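Local atomic coordinates of ESAT-6-like protein EsxO (Mycobacterium tuberculosis, PDB entry 3OGI), a protein that is a small secreted helical protein of the WXG100 family, ESAT-6 subfamily, that probably works paired with a partner protein. Residues A[25-28]-A[29-33]. Numbering follows the deposited sequence.
Sequences EAEH and QAIVR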
loop_
_atom_site.group_PDB
_atom_site.type_symbol
_atom_site.label_atom_id
_atom_site.label_comp_id
_atom_site.label_asym_id
_atom_site.label_seq_id
_atom_site.Cartn_x
_atom_site.Cartn_y
_atom_site.Cartn_z
ATOM N N GLU A 25 0.120 -1.404 -11.101
ATOM C CA GLU A 25 -0.719 -2.594 -11.020
ATOM C C GLU A 25 0.075 -3.880 -10.679
ATOM O O GLU A 25 -0.448 -4.789 -9.997
ATOM C CB GLU A 25 -1.534 -2.752 -12.310
ATOM C CG GLU A 25 -2.585 -3.861 -12.271
ATOM C CD GLU A 25 -3.558 -3.761 -11.089
ATOM O OE1 GLU A 25 -3.683 -2.671 -10.479
ATOM O OE2 GLU A 25 -4.206 -4.788 -10.785
ATOM N N ALA A 26 1.323 -3.971 -11.147
ATOM C CA ALA A 26 2.165 -5.085 -10.710
ATOM C C ALA A 26 2.336 -4.988 -9.195
ATOM O O ALA A 26 2.263 -5.982 -8.473
ATOM C CB ALA A 26 3.533 -5.087 -11.418
ATOM N N GLU A 27 2.531 -3.775 -8.712
ATOM C CA GLU A 27 2.708 -3.606 -7.279
ATOM C C GLU A 27 1.443 -3.993 -6.488
ATOM O O GLU A 27 1.517 -4.615 -5.437
ATOM C CB GLU A 27 3.153 -2.178 -6.942
ATOM C CG GLU A 27 3.162 -1.929 -5.435
ATOM C CD GLU A 27 4.050 -2.907 -4.667
ATOM O OE1 GLU A 27 4.767 -3.708 -5.300
ATOM O OE2 GLU A 27 4.024 -2.880 -3.420
ATOM N N HIS A 28 0.291 -3.606 -7.010
ATOM C CA HIS A 28 -0.996 -3.987 -6.457
ATOM C C HIS A 28 -1.117 -5.511 -6.394
ATOM O O HIS A 28 -1.561 -6.084 -5.392
ATOM C CB HIS A 28 -2.087 -3.400 -7.350
ATOM C CG HIS A 28 -3.460 -3.903 -7.058
ATOM N ND1 HIS A 28 -4.431 -4.002 -8.032
ATOM C CD2 HIS A 28 -4.039 -4.317 -5.905
ATOM C CE1 HIS A 28 -5.542 -4.476 -7.496
ATOM N NE2 HIS A 28 -5.331 -4.673 -6.207
ATOM N N GLN A 29 -0.716 -6.171 -7.468
ATOM C CA GLN A 29 -0.789 -7.621 -7.497
ATOM C C GLN A 29 0.196 -8.206 -6.498
ATOM O O GLN A 29 -0.109 -9.175 -5.815
ATOM C CB GLN A 29 -0.540 -8.142 -8.907
ATOM C CG GLN A 29 -1.635 -7.744 -9.874
ATOM C CD GLN A 29 -1.193 -7.802 -11.347
ATOM O OE1 GLN A 29 -0.032 -8.124 -11.675
ATOM N NE2 GLN A 29 -2.124 -7.485 -12.239
ATOM N N ALA A 30 1.368 -7.593 -6.396
ATOM C CA ALA A 30 2.341 -8.006 -5.394
ATOM C C ALA A 30 1.724 -7.912 -3.986
ATOM O O ALA A 30 1.868 -8.817 -3.155
ATOM C CB ALA A 30 3.613 -7.161 -5.491
ATOM N N ILE A 31 1.026 -6.821 -3.723
ATOM C CA ILE A 31 0.374 -6.655 -2.427
ATOM C C ILE A 31 -0.677 -7.737 -2.159
ATOM O O ILE A 31 -0.707 -8.328 -1.089
ATOM C CB ILE A 31 -0.207 -5.244 -2.264
ATOM C CG1 ILE A 31 0.944 -4.233 -2.104
ATOM C CG2 ILE A 31 -1.173 -5.198 -1.061
ATOM C CD1 ILE A 31 0.544 -2.797 -2.349
ATOM N N VAL A 32 -1.518 -8.026 -3.138
ATOM C CA VAL A 32 -2.509 -9.087 -2.965
ATOM C C VAL A 32 -1.876 -10.417 -2.556
ATOM O O VAL A 32 -2.421 -11.141 -1.721
ATOM C CB VAL A 32 -3.339 -9.302 -4.236
ATOM C CG1 VAL A 32 -4.280 -10.507 -4.070
ATOM C CG2 VAL A 32 -4.100 -8.032 -4.579
ATOM N N ARG A 33 -0.733 -10.742 -3.148
ATOM C CA ARG A 33 -0.034 -11.968 -2.789
ATOM C C ARG A 33 0.306 -11.949 -1.308
ATOM O O ARG A 33 0.100 -12.934 -0.610
ATOM C CB ARG A 33 1.232 -12.155 -3.619
ATOM C CG ARG A 33 1.097 -13.121 -4.800
ATOM C CD ARG A 33 2.294 -12.993 -5.749
ATOM N NE ARG A 33 1.927 -12.259 -6.952
ATOM C CZ ARG A 33 2.644 -11.288 -7.505
ATOM N NH1 ARG A 33 3.806 -10.915 -6.987
ATOM N NH2 ARG A 33 2.196 -10.702 -8.600
HETATM O O HOH W 1 3.636 -8.181 -9.377
#
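O of A26 accepts twice, from the N of A30 at 2.8 Å and from water 1, which links it to NH2 of R33 at the edge of the guanidinium, in its plane. The bond to A30 is one of four i to i+4 backbone hydrogen bonds, with E25, A26, E27 and H28 accepting from Q29, A30, I31 and V32. Their N-H...O angles of 156 to 164° are those of a continuous alpha helix, here within helix 14-37, which pairs with helix 51-66 as in the helical hairpin of WXG100 proteins; the ring of H28 stacks on F61 of that partner. Among side chains, ND1 of H28 donates to OE1 of E25 at 2.9 Å, on the syn side of the carboxylate, with a weaker bond to OE2. The E25 chain bends at chi2 (54°), bringing its carboxylate to the edge of the imidazole. In van der Waals contact, the Q29 amide stands 89° to that carboxylate, NE2 3.7 Å from CG of E25, and CG2 of V32 meets NE2 of H28 at 3.9 Å. OE2 of E27 lies 3.6 Å from CD1 of I31 while hydrogen-bonding a polar side chain of another protein's chain.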